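Local structure of putative phosphatase (Bacteroides thetaiotaomicron, 3KYA) at residues A204-V209 and I225-A230; Y155-G160 and R189-N194; G251-P256 and I315-T320; L144-L149 and M457-D462; P221-I226 and Q241-Y246. The protein is a putative phosphatase of unproven activity that binds zinc ions and joins an IPT/TIG domain to a six-bladed beta-propeller. One frame throughout, in Å; residues are numbered along the deposited sequence.

All five contacts lie in the beta-propeller. Contacts 1 and 5 are neighbouring strand pairs of one blade, sheet 188-246; they share Ile225 and Ile226, and their centres are 13 Å apart. Contact 2 packs the inner strand of that blade on the preceding blade, contact 4 joins that preceding blade to the closing sheet, which combines strand 105-110 with strands from 435-473, and contact 3 joins the next two blades. The Ser190 OG to Ala252 N distance of 3.0 Å ties contact 2 to contact 3, whereas Arg228 NH1 and Asp147 OD2, 2.8 Å apart, form a salt bridge between contacts 1 and 4. Glu205 of contact 1 binds zinc; the Tyr155 side chain of contact 2 is about 8 Å from another zinc, nearest atom to ion.

Contact 1: A204-V209 and I225-A230; sequences AEYMIV and IIKRNA. With ZN (zinc ion), chain B; EDO (1,2-ethanediol), chain N.
Lys227 runs alongside Tyr206 with its chain extended throughout, CG anti to the backbone N (chi1 -170°), and that course can be traced atom by atom. CB and CG both lie 3.6 Å from Tyr206 CE2, CD has moved up beside the phenol oxygen, and CE is wedged between Tyr206 OH and the carboxylate, 3.3 Å from Glu205 OE2. The terminal NZ stays 4.2 Å from Glu205 OE2, near enough for electrostatic attraction but not a direct ion pair. Glu205 OE2 is instead taken by a zinc ion at 2.3 Å, a site that Asp202 also serves, while Glu205 OE1 accepts from Asp202 N. Beneath these side chains, strands 206-209 and 225-227 form an antiparallel hairpin, in which Met207 and Ile226 are a hydrogen-bonded pair. On the Tyr206 side of the sheet, Ile225 CG1 packs 3.5 Å from Tyr206 CB. Past the end of the ladder Arg228 grips Ala204 O side-on with two nitrogens, NE at 3.1 Å and NH2 at 2.9 Å. The oxygen sits close to the guanidinium plane, and both donors approach from the same face of its carbonyl. Arg228 NH1 turns to Asp147 of the preceding blade in a salt bridge. The hairpin mouth therefore carries two separate polar clusters: a fork fixed on one carbonyl, and a carboxylate whose negative charge is probably balanced mainly by zinc and only partly by Lys227.

Contact 2: Y155-G160 and R189-N194; sequences YICYDG and RSIAFN
Ile191 CD1 plugs the gap between two blades, resting 3.8 Å from Tyr155 CB and equally far from Cys157 CB. Beside it Cys157 SG stands between its own backbone N and carbonyl carbon (chi1 64°), a turn that lays the sulfur against the opposite backbone, 3.7 Å from Ser190 N. At one end Tyr155 CD2 approaches the edge of the Phe193 ring, 4.3 Å from Phe193 CZ. At the other end Asp159 OD2 lies over one face of the Arg189 guanidinium, with the carboxylate and guanidinium planes only 19° apart. The resulting salt bridge is long, 4.0 Å from Asp159 OD2 to Arg189 NH1, and with no N-H aimed at the oxygen it rests on charge alone. The directed partners form the next shell: Arg189 NH1 reaches Asp212 and Glu312, and Asp159 OD1 pairs with Arg187. A leucine in place of Arg189 would probably leave Asp212 and Glu312 without this cationic mate and remove the positive charge beside Asp159 OD2. Further out, Arg189 and Ser190 both face Ala210 in a classic beta bulge, and Ser190 OG binds Ala252 N of the following blade. With the strand axes 6.5 Å apart at closest approach, side chains bridge the interface. Its chemistry grades from an apolar plug at Ile191 to a charged cluster at Arg189, where the guanidinium is probably oriented more by Asp212 and Glu312 than by Asp159.

Contact 3: G251-P256 and I315-T320; sequences GATIHP and IFIHPT
Strand 252-254, carrying Thr253, runs at 12° to strand 315-317, carrying Ile315 and Ile317, and the axes of these inner strands of successive propeller blades stay 7.2 Å apart at closest approach, so side chains of one strand reach the side chains and backbone of the other. Thr253 makes the polar link: its OG1 donates to Ile315 O at 2.8 Å, coming in 22° off the carbonyl plane. The same OG1 receives a bond from a water at 3.0 Å, and that water in turn accepts from Ile315 N at 2.9 Å. With OG1 anti to the carbonyl carbon (chi1 -48°), the threonine sends its other branch, CG2, to Ile317 CD1. Ile317 slides past Thr253 in the opposite direction, and its CD1 ends 3.9 Å from His255 CA. Its CG2 branch packs on Pro256 CD at 3.5 Å. Pro256 CG in turn sits 3.5 Å from His318 O. His255 is fixed from outside, with NE2 bonded to Gly321 O and the ring stacked on Tyr339. One hydroxyl and one water thus connect both the carbonyl and the amide of Ile315 to the neighbouring blade, while from Ile317 onward the seam rests on van der Waals contact, backbone carbonyls included.

Contact 4: L144-L149 and M457-D462; sequences LAFDPL and MFYVHD
The rings of Phe146 and Tyr459 meet at the edge of the phenylalanine, where Tyr459 CE2 lies in the plane of the Phe146 ring, 3.9 Å from Phe146 CZ. Tyr459 CD2 is as near, at 3.8 Å from Phe146 CZ, and the two side chains cross at about a right angle. This is a blade-to-blade seam of the six-bladed beta-propeller: strand 144-147 is innermost in its blade, and strand 457-462 belongs to the sheet that closes the ring by combining strands from both ends of the propeller. Leu154 touches both side chains. The second touch point is Leu144, whose CD1 reaches the opposite backbone, 3.5 Å from Tyr459 O and 3.9 Å from His461 N. The His461 ring leads away, and its NE2 bonds to Phe138 O. Beyond the strand the chain forms an Asx turn: Leu149 N donates at 2.9 Å to Asp147 OD1, from 46° above the carboxylate plane.

Contact 5: P221-I226 and Q241-Y246; sequences PSVYII and QLIAAY
Leu242 and Tyr224 form the apolar centre of this antiparallel pair, the outer two strands of a propeller blade. Leu242 is deposited in two conformers; in the one described, CD1 sits over one face of the Tyr224 ring in a CH-pi contact, 3.9 Å from the centroid and 17° off its normal. That methyl also touches Pro221 CB at 3.6 Å; these details are less certain for the residue as a whole. An alanine at Tyr224 would remove the ring and probably open a gap beside Leu242, leaving its CD1 freer to turn. On the same face as Tyr224, Ala245 CB packs on Pro221 CA at 3.7 Å; on the opposite face Val223 lies alongside Ile243, again in one of two conformers. Two classic beta bulges interrupt the ladder. In the first, Ser222 N and Val223 N both donate to Ala244 O, at 2.9 and 3.0 Å respectively; in the second, Ile243 N and Ala244 N both donate to Val223 O. Regular pairing resumes at Ile225, bonded in both directions to Gln241. The polar edge at the other end is closed by Ser222, whose hydroxyl lies anti to its carbonyl carbon (chi1 -64°): Tyr246 N donates to Ser222 OG at 3.1 Å, with an angle of 160° at the hydrogen.

Contact 1: A204-V209 and I225-A230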
# COMPACT_ATOMS: atom_id res chain seq x y z
N ALA A 204 26.14 -7.87 26.63
CA ALA A 204 25.34 -9.09 26.87
C ALA A 204 25.95 -10.07 27.88
O ALA A 204 25.74 -11.28 27.79
CB ALA A 204 25.03 -9.81 25.54
N GLU A 205 26.67 -9.54 28.87
CA GLU A 205 27.22 -10.36 29.93
C GLU A 205 26.09 -10.78 30.87
O GLU A 205 26.21 -11.76 31.60
CB GLU A 205 28.31 -9.59 30.70
CG GLU A 205 29.02 -10.44 31.75
CD GLU A 205 30.23 -9.77 32.42
OE1 GLU A 205 30.50 -8.56 32.19
OE2 GLU A 205 30.91 -10.48 33.21
N TYR A 206 24.98 -10.03 30.84
CA TYR A 206 23.83 -10.32 31.68
C TYR A 206 22.51 -10.46 30.93
O TYR A 206 22.16 -9.60 30.10
CB TYR A 206 23.67 -9.22 32.74
CG TYR A 206 24.88 -9.08 33.64
CD1 TYR A 206 25.97 -8.31 33.25
CD2 TYR A 206 24.95 -9.75 34.86
CE1 TYR A 206 27.10 -8.19 34.06
CE2 TYR A 206 26.08 -9.64 35.67
CZ TYR A 206 27.14 -8.86 35.26
OH TYR A 206 28.26 -8.75 36.07
N MSE A 207 21.79 -11.53 31.24
CA MSE A 207 20.43 -11.76 30.77
C MSE A 207 19.54 -11.13 31.83
O MSE A 207 19.74 -11.39 33.02
CB MSE A 207 20.14 -13.26 30.65
CG MSE A 207 18.73 -13.57 30.12
SE MSE A 207 18.29 -15.48 30.13
CE MSE A 207 19.36 -16.14 28.63
N ILE A 208 18.59 -10.31 31.39
CA ILE A 208 17.68 -9.59 32.28
C ILE A 208 16.29 -10.19 32.07
O ILE A 208 15.76 -10.15 30.96
CB ILE A 208 17.71 -8.07 31.98
CG1 ILE A 208 19.13 -7.52 32.22
CG2 ILE A 208 16.68 -7.33 32.84
CD1 ILE A 208 19.43 -6.18 31.55
N VAL A 209 15.73 -10.76 33.13
CA VAL A 209 14.48 -11.51 33.07
C VAL A 209 13.37 -10.91 33.92
O VAL A 209 13.53 -10.77 35.14
CB VAL A 209 14.71 -12.96 33.54
CG1 VAL A 209 13.41 -13.75 33.53
CG2 VAL A 209 15.78 -13.63 32.69
N ILE A 225 18.58 -10.54 37.22
CA ILE A 225 19.73 -10.44 36.33
C ILE A 225 20.57 -11.71 36.48
O ILE A 225 20.91 -12.11 37.61
CB ILE A 225 20.51 -9.13 36.58
CG1 ILE A 225 21.46 -8.84 35.42
CG2 ILE A 225 21.27 -9.16 37.95
CD1 ILE A 225 22.01 -7.41 35.40
N ILE A 226 20.90 -12.35 35.35
CA ILE A 226 21.64 -13.62 35.31
C ILE A 226 22.97 -13.45 34.58
O ILE A 226 22.99 -13.07 33.41
CB ILE A 226 20.83 -14.72 34.60
CG1 ILE A 226 19.45 -14.87 35.23
CG2 ILE A 226 21.59 -16.06 34.62
CD1 ILE A 226 18.54 -15.87 34.53
N LYS A 227 24.07 -13.75 35.25
CA LYS A 227 25.40 -13.53 34.69
C LYS A 227 25.91 -14.71 33.87
O LYS A 227 25.86 -15.87 34.30
CB LYS A 227 26.39 -13.24 35.82
CG LYS A 227 27.76 -12.76 35.36
CD LYS A 227 28.65 -12.45 36.55
CE LYS A 227 29.94 -11.81 36.11
NZ LYS A 227 30.82 -11.61 37.28
N ARG A 228 26.43 -14.39 32.69
CA ARG A 228 27.00 -15.37 31.79
C ARG A 228 28.17 -16.09 32.48
O ARG A 228 28.99 -15.46 33.16
CB ARG A 228 27.45 -14.67 30.50
CG ARG A 228 27.80 -15.60 29.33
CD ARG A 228 28.28 -14.80 28.10
NE ARG A 228 27.26 -13.95 27.47
CZ ARG A 228 26.46 -14.33 26.46
NH1 ARG A 228 26.50 -15.57 25.97
NH2 ARG A 228 25.58 -13.47 25.97
N ASN A 229 28.23 -17.40 32.30
CA ASN A 229 29.30 -18.22 32.86
C ASN A 229 30.61 -17.96 32.10
O ASN A 229 30.61 -17.41 30.99
CB ASN A 229 28.96 -19.71 32.77
CG ASN A 229 27.78 -20.10 33.65
OD1 ASN A 229 27.67 -19.67 34.81
ND2 ASN A 229 26.90 -20.94 33.11
N ALA A 230 31.72 -18.38 32.72
CA ALA A 230 33.04 -18.23 32.11
C ALA A 230 33.12 -18.92 30.75
O ALA A 230 33.86 -18.46 29.88
CB ALA A 230 34.16 -18.77 33.06
ZN ZN B . 33.04 -9.60 32.96
C1 EDO N . 33.52 -13.20 30.57
O1 EDO N . 33.73 -13.97 29.39
C2 EDO N . 32.20 -13.57 31.21
O2 EDO N . 31.39 -14.34 30.30

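Contact 2: Y155-G160 and R189-N194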
# COMPACT_ATOMS: atom_id res chain seq x y z
N TYR A 155 16.51 -18.14 22.72
CA TYR A 155 15.90 -18.46 24.01
C TYR A 155 14.40 -18.18 23.98
O TYR A 155 13.92 -17.27 23.26
CB TYR A 155 16.56 -17.66 25.15
CG TYR A 155 18.00 -18.05 25.48
CD1 TYR A 155 18.29 -19.19 26.23
CD2 TYR A 155 19.08 -17.28 25.04
CE1 TYR A 155 19.60 -19.56 26.52
CE2 TYR A 155 20.41 -17.64 25.33
CZ TYR A 155 20.65 -18.77 26.09
OH TYR A 155 21.96 -19.15 26.39
N ILE A 156 13.67 -18.96 24.75
CA ILE A 156 12.23 -18.80 24.89
C ILE A 156 11.86 -18.88 26.37
O ILE A 156 12.29 -19.79 27.09
CB ILE A 156 11.44 -19.84 24.04
CG1 ILE A 156 9.92 -19.59 24.15
CG2 ILE A 156 11.83 -21.30 24.40
CD1 ILE A 156 9.09 -20.36 23.12
N CYS A 157 11.09 -17.89 26.83
CA CYS A 157 10.58 -17.86 28.19
C CYS A 157 9.06 -17.95 28.11
O CYS A 157 8.44 -17.54 27.11
CB CYS A 157 11.01 -16.61 28.95
SG CYS A 157 10.43 -15.03 28.32
N TYR A 158 8.48 -18.48 29.18
CA TYR A 158 7.06 -18.79 29.22
C TYR A 158 6.32 -18.30 30.44
O TYR A 158 6.81 -18.41 31.56
CB TYR A 158 6.87 -20.30 29.26
CG TYR A 158 7.47 -21.09 28.12
CD1 TYR A 158 6.82 -21.15 26.89
CD2 TYR A 158 8.63 -21.82 28.29
CE1 TYR A 158 7.33 -21.90 25.85
CE2 TYR A 158 9.16 -22.58 27.24
CZ TYR A 158 8.51 -22.60 26.01
OH TYR A 158 9.01 -23.35 24.97
N ASP A 159 5.10 -17.83 30.22
CA ASP A 159 4.21 -17.48 31.29
C ASP A 159 3.46 -18.77 31.66
O ASP A 159 2.42 -19.07 31.06
CB ASP A 159 3.27 -16.36 30.81
CG ASP A 159 2.34 -15.86 31.90
OD1 ASP A 159 2.30 -16.43 33.01
OD2 ASP A 159 1.61 -14.87 31.64
N GLY A 160 4.00 -19.54 32.61
CA GLY A 160 3.40 -20.82 33.06
C GLY A 160 4.29 -22.07 33.02
O GLY A 160 3.82 -23.16 33.33
N ARG A 189 8.03 -13.46 31.91
CA ARG A 189 7.47 -12.55 30.90
C ARG A 189 8.38 -12.02 29.79
O ARG A 189 7.90 -11.73 28.69
CB ARG A 189 6.85 -11.35 31.64
CG ARG A 189 5.73 -11.70 32.65
CD ARG A 189 4.54 -12.43 32.01
NE ARG A 189 4.03 -11.76 30.81
CZ ARG A 189 2.89 -11.06 30.71
NH1 ARG A 189 2.06 -10.90 31.73
NH2 ARG A 189 2.57 -10.52 29.53
N SER A 190 9.68 -11.88 30.04
CA SER A 190 10.57 -11.34 29.01
C SER A 190 12.03 -11.59 29.29
O SER A 190 12.45 -11.79 30.43
CB SER A 190 10.38 -9.83 28.82
OG SER A 190 10.80 -9.08 29.95
N ILE A 191 12.78 -11.56 28.19
CA ILE A 191 14.22 -11.71 28.21
C ILE A 191 14.85 -10.54 27.46
O ILE A 191 14.44 -10.21 26.34
CB ILE A 191 14.67 -13.03 27.52
CG1 ILE A 191 14.27 -14.24 28.37
CG2 ILE A 191 16.18 -13.03 27.29
CD1 ILE A 191 14.49 -15.61 27.66
N ALA A 192 15.83 -9.90 28.10
CA ALA A 192 16.62 -8.83 27.50
C ALA A 192 18.08 -9.03 27.90
O ALA A 192 18.39 -9.93 28.70
CB ALA A 192 16.10 -7.43 27.92
N PHE A 193 18.97 -8.25 27.31
CA PHE A 193 20.41 -8.31 27.59
C PHE A 193 20.98 -6.90 27.76
O PHE A 193 20.55 -5.97 27.07
CB PHE A 193 21.16 -9.03 26.46
CG PHE A 193 20.77 -10.48 26.29
CD1 PHE A 193 19.72 -10.84 25.47
CD2 PHE A 193 21.47 -11.50 26.94
CE1 PHE A 193 19.35 -12.18 25.31
CE2 PHE A 193 21.10 -12.84 26.78
CZ PHE A 193 20.04 -13.17 25.97
N ASN A 194 21.95 -6.72 28.66
CA ASN A 194 22.56 -5.40 28.82
C ASN A 194 23.43 -5.00 27.64
O ASN A 194 23.99 -5.86 26.94
CB ASN A 194 23.43 -5.33 30.09
CG ASN A 194 24.70 -6.16 29.98
OD1 ASN A 194 24.64 -7.38 29.95
ND2 ASN A 194 25.85 -5.50 29.95

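Contact 3: G251-P256 and I315-T320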
# COMPACT_ATOMS: atom_id res chain seq x y z
N GLY A 251 7.10 -7.06 31.70
CA GLY A 251 8.26 -7.03 30.80
C GLY A 251 9.28 -5.97 31.18
O GLY A 251 8.96 -5.01 31.89
N ALA A 252 10.51 -6.18 30.70
CA ALA A 252 11.62 -5.26 30.91
C ALA A 252 12.43 -5.16 29.61
O ALA A 252 12.71 -6.18 28.98
CB ALA A 252 12.50 -5.72 32.07
N THR A 253 12.80 -3.95 29.23
CA THR A 253 13.48 -3.68 27.95
C THR A 253 14.66 -2.74 28.13
O THR A 253 14.58 -1.79 28.92
CB THR A 253 12.50 -3.04 26.95
OG1 THR A 253 11.28 -3.79 26.92
CG2 THR A 253 13.11 -2.99 25.54
N ILE A 254 15.74 -2.99 27.37
CA ILE A 254 16.96 -2.19 27.40
C ILE A 254 16.99 -1.18 26.26
O ILE A 254 16.66 -1.53 25.11
CB ILE A 254 18.22 -3.11 27.32
CG1 ILE A 254 18.40 -3.88 28.63
CG2 ILE A 254 19.49 -2.31 27.04
CD1 ILE A 254 18.83 -3.01 29.83
N HIS A 255 17.37 0.07 26.56
CA HIS A 255 17.49 1.10 25.52
C HIS A 255 18.70 0.73 24.65
O HIS A 255 19.81 0.59 25.18
CB HIS A 255 17.66 2.50 26.11
CG HIS A 255 17.47 3.59 25.10
ND1 HIS A 255 18.50 4.07 24.33
CD2 HIS A 255 16.36 4.25 24.70
CE1 HIS A 255 18.04 5.01 23.52
NE2 HIS A 255 16.73 5.13 23.72
N PRO A 256 18.50 0.60 23.33
CA PRO A 256 19.59 0.10 22.46
C PRO A 256 20.79 1.03 22.27
O PRO A 256 21.84 0.56 21.83
CB PRO A 256 18.87 -0.15 21.12
CG PRO A 256 17.71 0.79 21.14
CD PRO A 256 17.27 0.89 22.57
N ILE A 315 7.24 -3.06 26.17
CA ILE A 315 7.90 -1.92 25.55
C ILE A 315 8.84 -2.39 24.44
O ILE A 315 9.74 -3.22 24.68
CB ILE A 315 8.71 -1.13 26.60
CG1 ILE A 315 7.81 -0.72 27.78
CG2 ILE A 315 9.38 0.10 25.99
CD1 ILE A 315 8.59 -0.14 28.97
N PHE A 316 8.62 -1.87 23.24
CA PHE A 316 9.42 -2.21 22.05
C PHE A 316 10.07 -0.93 21.54
O PHE A 316 9.38 -0.01 21.06
CB PHE A 316 8.55 -2.87 20.98
CG PHE A 316 7.72 -4.00 21.50
CD1 PHE A 316 8.30 -5.24 21.77
CD2 PHE A 316 6.37 -3.84 21.75
CE1 PHE A 316 7.56 -6.27 22.29
CE2 PHE A 316 5.60 -4.88 22.26
CZ PHE A 316 6.20 -6.10 22.53
N ILE A 317 11.40 -0.86 21.67
CA ILE A 317 12.14 0.36 21.32
C ILE A 317 12.74 0.27 19.91
O ILE A 317 13.32 -0.75 19.54
CB ILE A 317 13.24 0.66 22.36
CG1 ILE A 317 12.64 0.70 23.77
CG2 ILE A 317 13.96 1.98 22.03
CD1 ILE A 317 13.69 0.82 24.90
N HIS A 318 12.59 1.35 19.15
CA HIS A 318 13.11 1.48 17.80
C HIS A 318 14.65 1.33 17.84
O HIS A 318 15.28 1.77 18.81
CB HIS A 318 12.70 2.85 17.26
CG HIS A 318 12.99 3.06 15.81
ND1 HIS A 318 14.18 3.59 15.35
CD2 HIS A 318 12.23 2.84 14.71
CE1 HIS A 318 14.14 3.68 14.03
NE2 HIS A 318 12.96 3.24 13.62
N PRO A 319 15.25 0.72 16.80
CA PRO A 319 16.71 0.54 16.81
C PRO A 319 17.55 1.82 17.00
O PRO A 319 18.66 1.74 17.54
CB PRO A 319 17.01 -0.12 15.46
CG PRO A 319 15.70 -0.75 15.03
CD PRO A 319 14.63 0.14 15.59
N THR A 320 17.03 2.97 16.58
CA THR A 320 17.73 4.24 16.77
C THR A 320 17.59 4.73 18.21
O THR A 320 18.30 5.64 18.61
CB THR A 320 17.17 5.36 15.86
OG1 THR A 320 15.80 5.59 16.21
CG2 THR A 320 17.29 4.99 14.37
O HOH W 1 8.65 -4.57 28.20

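Contact 4: L144-L149 and M457-D462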
# COMPACT_ATOMS: atom_id res chain seq x y z
N LEU A 144 10.34 -14.65 22.70
CA LEU A 144 11.61 -15.08 22.13
C LEU A 144 12.72 -14.03 22.21
O LEU A 144 12.45 -12.83 22.15
CB LEU A 144 11.38 -15.43 20.65
CG LEU A 144 10.47 -16.62 20.30
CD1 LEU A 144 10.23 -16.67 18.78
CD2 LEU A 144 11.05 -17.96 20.80
N ALA A 145 13.97 -14.48 22.32
CA ALA A 145 15.12 -13.57 22.31
C ALA A 145 16.42 -14.28 21.93
O ALA A 145 16.73 -15.33 22.49
CB ALA A 145 15.29 -12.86 23.68
N PHE A 146 17.14 -13.73 20.96
CA PHE A 146 18.45 -14.26 20.59
C PHE A 146 19.54 -13.84 21.58
O PHE A 146 19.49 -12.74 22.13
CB PHE A 146 18.96 -13.69 19.26
CG PHE A 146 18.23 -14.16 18.03
CD1 PHE A 146 18.31 -15.49 17.63
CD2 PHE A 146 17.53 -13.26 17.24
CE1 PHE A 146 17.66 -15.92 16.47
CE2 PHE A 146 16.88 -13.69 16.09
CZ PHE A 146 16.94 -15.01 15.71
N ASP A 147 20.55 -14.69 21.75
CA ASP A 147 21.76 -14.29 22.45
C ASP A 147 22.44 -13.28 21.51
O ASP A 147 22.79 -13.65 20.39
CB ASP A 147 22.65 -15.50 22.71
CG ASP A 147 23.95 -15.16 23.44
OD1 ASP A 147 24.37 -13.99 23.47
OD2 ASP A 147 24.59 -16.11 23.97
N PRO A 148 22.62 -12.00 21.93
CA PRO A 148 23.25 -11.03 21.02
C PRO A 148 24.64 -11.43 20.53
O PRO A 148 25.05 -10.97 19.48
CB PRO A 148 23.30 -9.73 21.84
CG PRO A 148 22.25 -9.90 22.90
CD PRO A 148 22.24 -11.37 23.21
N LEU A 149 25.34 -12.31 21.26
CA LEU A 149 26.66 -12.74 20.86
C LEU A 149 26.63 -14.01 20.01
O LEU A 149 27.67 -14.42 19.51
CB LEU A 149 27.54 -12.98 22.09
CG LEU A 149 27.64 -11.85 23.11
CD1 LEU A 149 28.64 -12.24 24.21
CD2 LEU A 149 28.03 -10.53 22.45
N MSE A 457 15.12 -13.42 8.34
CA MSE A 457 14.05 -14.36 8.65
C MSE A 457 13.49 -14.15 10.04
O MSE A 457 14.18 -13.71 10.96
CB MSE A 457 14.53 -15.80 8.51
CG MSE A 457 15.60 -16.21 9.46
SE MSE A 457 16.24 -18.01 8.98
CE MSE A 457 14.72 -18.99 9.65
N PHE A 458 12.21 -14.51 10.17
CA PHE A 458 11.52 -14.43 11.43
C PHE A 458 11.38 -15.81 12.04
O PHE A 458 11.27 -16.80 11.32
CB PHE A 458 10.07 -13.94 11.24
CG PHE A 458 9.92 -12.54 10.69
CD1 PHE A 458 9.90 -12.30 9.32
CD2 PHE A 458 9.68 -11.48 11.56
CE1 PHE A 458 9.70 -11.01 8.83
CE2 PHE A 458 9.48 -10.19 11.08
CZ PHE A 458 9.49 -9.95 9.71
N TYR A 459 11.42 -15.86 13.37
CA TYR A 459 11.01 -17.04 14.13
C TYR A 459 9.77 -16.62 14.90
O TYR A 459 9.73 -15.53 15.49
CB TYR A 459 12.09 -17.54 15.09
CG TYR A 459 13.27 -18.09 14.36
CD1 TYR A 459 13.31 -19.42 13.97
CD2 TYR A 459 14.34 -17.27 14.02
CE1 TYR A 459 14.38 -19.92 13.27
CE2 TYR A 459 15.43 -17.77 13.35
CZ TYR A 459 15.44 -19.10 12.97
OH TYR A 459 16.51 -19.61 12.28
N VAL A 460 8.76 -17.48 14.90
CA VAL A 460 7.49 -17.19 15.52
C VAL A 460 7.13 -18.27 16.53
O VAL A 460 7.24 -19.44 16.21
CB VAL A 460 6.38 -17.19 14.46
CG1 VAL A 460 5.04 -16.83 15.10
CG2 VAL A 460 6.74 -16.24 13.29
N HIS A 461 6.67 -17.88 17.72
CA HIS A 461 6.20 -18.85 18.69
C HIS A 461 4.69 -19.00 18.56
O HIS A 461 3.93 -18.08 18.94
CB HIS A 461 6.60 -18.47 20.11
CG HIS A 461 6.04 -19.39 21.15
ND1 HIS A 461 5.58 -18.94 22.38
CD2 HIS A 461 5.78 -20.72 21.11
CE1 HIS A 461 5.13 -19.97 23.07
NE2 HIS A 461 5.22 -21.06 22.32
N ASP A 462 4.27 -20.14 18.01
CA ASP A 462 2.86 -20.46 17.79
C ASP A 462 2.45 -21.27 19.04
O ASP A 462 2.60 -22.48 19.12
CB ASP A 462 2.71 -21.21 16.48
CG ASP A 462 1.28 -21.40 16.04
OD1 ASP A 462 0.37 -21.44 16.89
OD2 ASP A 462 1.07 -21.57 14.82

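Contact 5: P221-I226 and Q241-Y246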
# COMPACT_ATOMS: atom_id res chain seq x y z
N PRO A 221 9.08 -9.41 43.76
CA PRO A 221 10.05 -9.40 42.66
C PRO A 221 9.46 -9.12 41.28
O PRO A 221 8.35 -9.57 40.96
CB PRO A 221 10.63 -10.81 42.72
CG PRO A 221 10.67 -11.08 44.19
CD PRO A 221 9.43 -10.44 44.76
N SER A 222 10.20 -8.33 40.50
CA SER A 222 9.83 -7.96 39.14
C SER A 222 10.88 -8.34 38.11
O SER A 222 10.53 -8.88 37.06
CB SER A 222 9.60 -6.46 39.06
OG SER A 222 8.51 -6.08 39.86
N VAL A 223 12.15 -8.03 38.39
CA VAL A 223 13.24 -8.28 37.44
C VAL A 223 14.50 -8.89 38.09
O VAL A 223 14.98 -8.42 39.13
CB VAL A 223 13.68 -6.97 36.73
CG1 VAL A 223 14.65 -7.28 35.57
CG2 VAL A 223 12.46 -6.14 36.23
N TYR A 224 15.02 -9.93 37.45
CA TYR A 224 16.25 -10.58 37.87
C TYR A 224 17.32 -10.38 36.80
O TYR A 224 17.02 -10.12 35.62
CB TYR A 224 16.04 -12.09 38.09
CG TYR A 224 15.19 -12.43 39.30
CD1 TYR A 224 13.80 -12.41 39.23
CD2 TYR A 224 15.77 -12.78 40.51
CE1 TYR A 224 13.01 -12.73 40.34
CE2 TYR A 224 14.98 -13.09 41.63
CZ TYR A 224 13.61 -13.06 41.52
OH TYR A 224 12.82 -13.36 42.62
N ILE A 225 18.58 -10.54 37.22
CA ILE A 225 19.73 -10.44 36.33
C ILE A 225 20.57 -11.71 36.48
O ILE A 225 20.91 -12.11 37.61
CB ILE A 225 20.51 -9.13 36.58
CG1 ILE A 225 21.46 -8.84 35.42
CG2 ILE A 225 21.27 -9.16 37.95
CD1 ILE A 225 22.01 -7.41 35.40
N ILE A 226 20.90 -12.35 35.35
CA ILE A 226 21.64 -13.62 35.31
C ILE A 226 22.97 -13.45 34.58
O ILE A 226 22.99 -13.07 33.41
CB ILE A 226 20.83 -14.72 34.60
CG1 ILE A 226 19.45 -14.87 35.23
CG2 ILE A 226 21.59 -16.06 34.62
CD1 ILE A 226 18.54 -15.87 34.53
N GLN A 241 20.67 -12.62 40.51
CA GLN A 241 20.37 -11.62 41.54
C GLN A 241 19.07 -10.86 41.23
O GLN A 241 18.74 -10.62 40.06
CB GLN A 241 21.52 -10.61 41.65
CG GLN A 241 22.90 -11.21 41.96
CD GLN A 241 22.97 -11.87 43.32
OE1 GLN A 241 22.20 -11.54 44.22
NE2 GLN A 241 23.91 -12.80 43.48
N LEU A 242 18.36 -10.49 42.30
CA LEU A 242 17.14 -9.70 42.20
C LEU A 242 17.57 -8.26 42.01
O LEU A 242 18.34 -7.73 42.82
CB LEU A 242 16.31 -9.86 43.48
CG LEU A 242 15.00 -9.07 43.57
CD1 LEU A 242 14.01 -9.51 42.47
CD2 LEU A 242 14.37 -9.22 44.96
N ILE A 243 17.08 -7.61 40.95
CA ILE A 243 17.48 -6.23 40.68
C ILE A 243 16.34 -5.20 40.88
O ILE A 243 16.62 -4.02 41.09
CB ILE A 243 18.11 -6.11 39.26
CG1 ILE A 243 18.97 -4.85 39.15
CG2 ILE A 243 17.03 -6.13 38.18
CD1 ILE A 243 19.71 -4.73 37.83
N ALA A 244 15.09 -5.64 40.80
CA ALA A 244 13.94 -4.75 41.01
C ALA A 244 12.73 -5.53 41.51
O ALA A 244 12.44 -6.63 41.04
CB ALA A 244 13.60 -3.99 39.73
N ALA A 245 12.04 -4.95 42.48
CA ALA A 245 10.84 -5.54 43.06
C ALA A 245 9.76 -4.50 43.34
O ALA A 245 9.97 -3.59 44.15
CB ALA A 245 11.18 -6.27 44.37
N TYR A 246 8.64 -4.62 42.63
CA TYR A 246 7.44 -3.82 42.92
C TYR A 246 6.28 -4.82 42.95
O TYR A 246 5.88 -5.27 44.03
CB TYR A 246 7.23 -2.66 41.94
CG TYR A 246 6.01 -1.85 42.32
CD1 TYR A 246 6.03 -1.05 43.47
CD2 TYR A 246 4.84 -1.90 41.58
CE1 TYR A 246 4.92 -0.31 43.85
CE2 TYR A 246 3.72 -1.15 41.96
CZ TYR A 246 3.77 -0.37 43.10
OH TYR A 246 2.67 0.37 43.49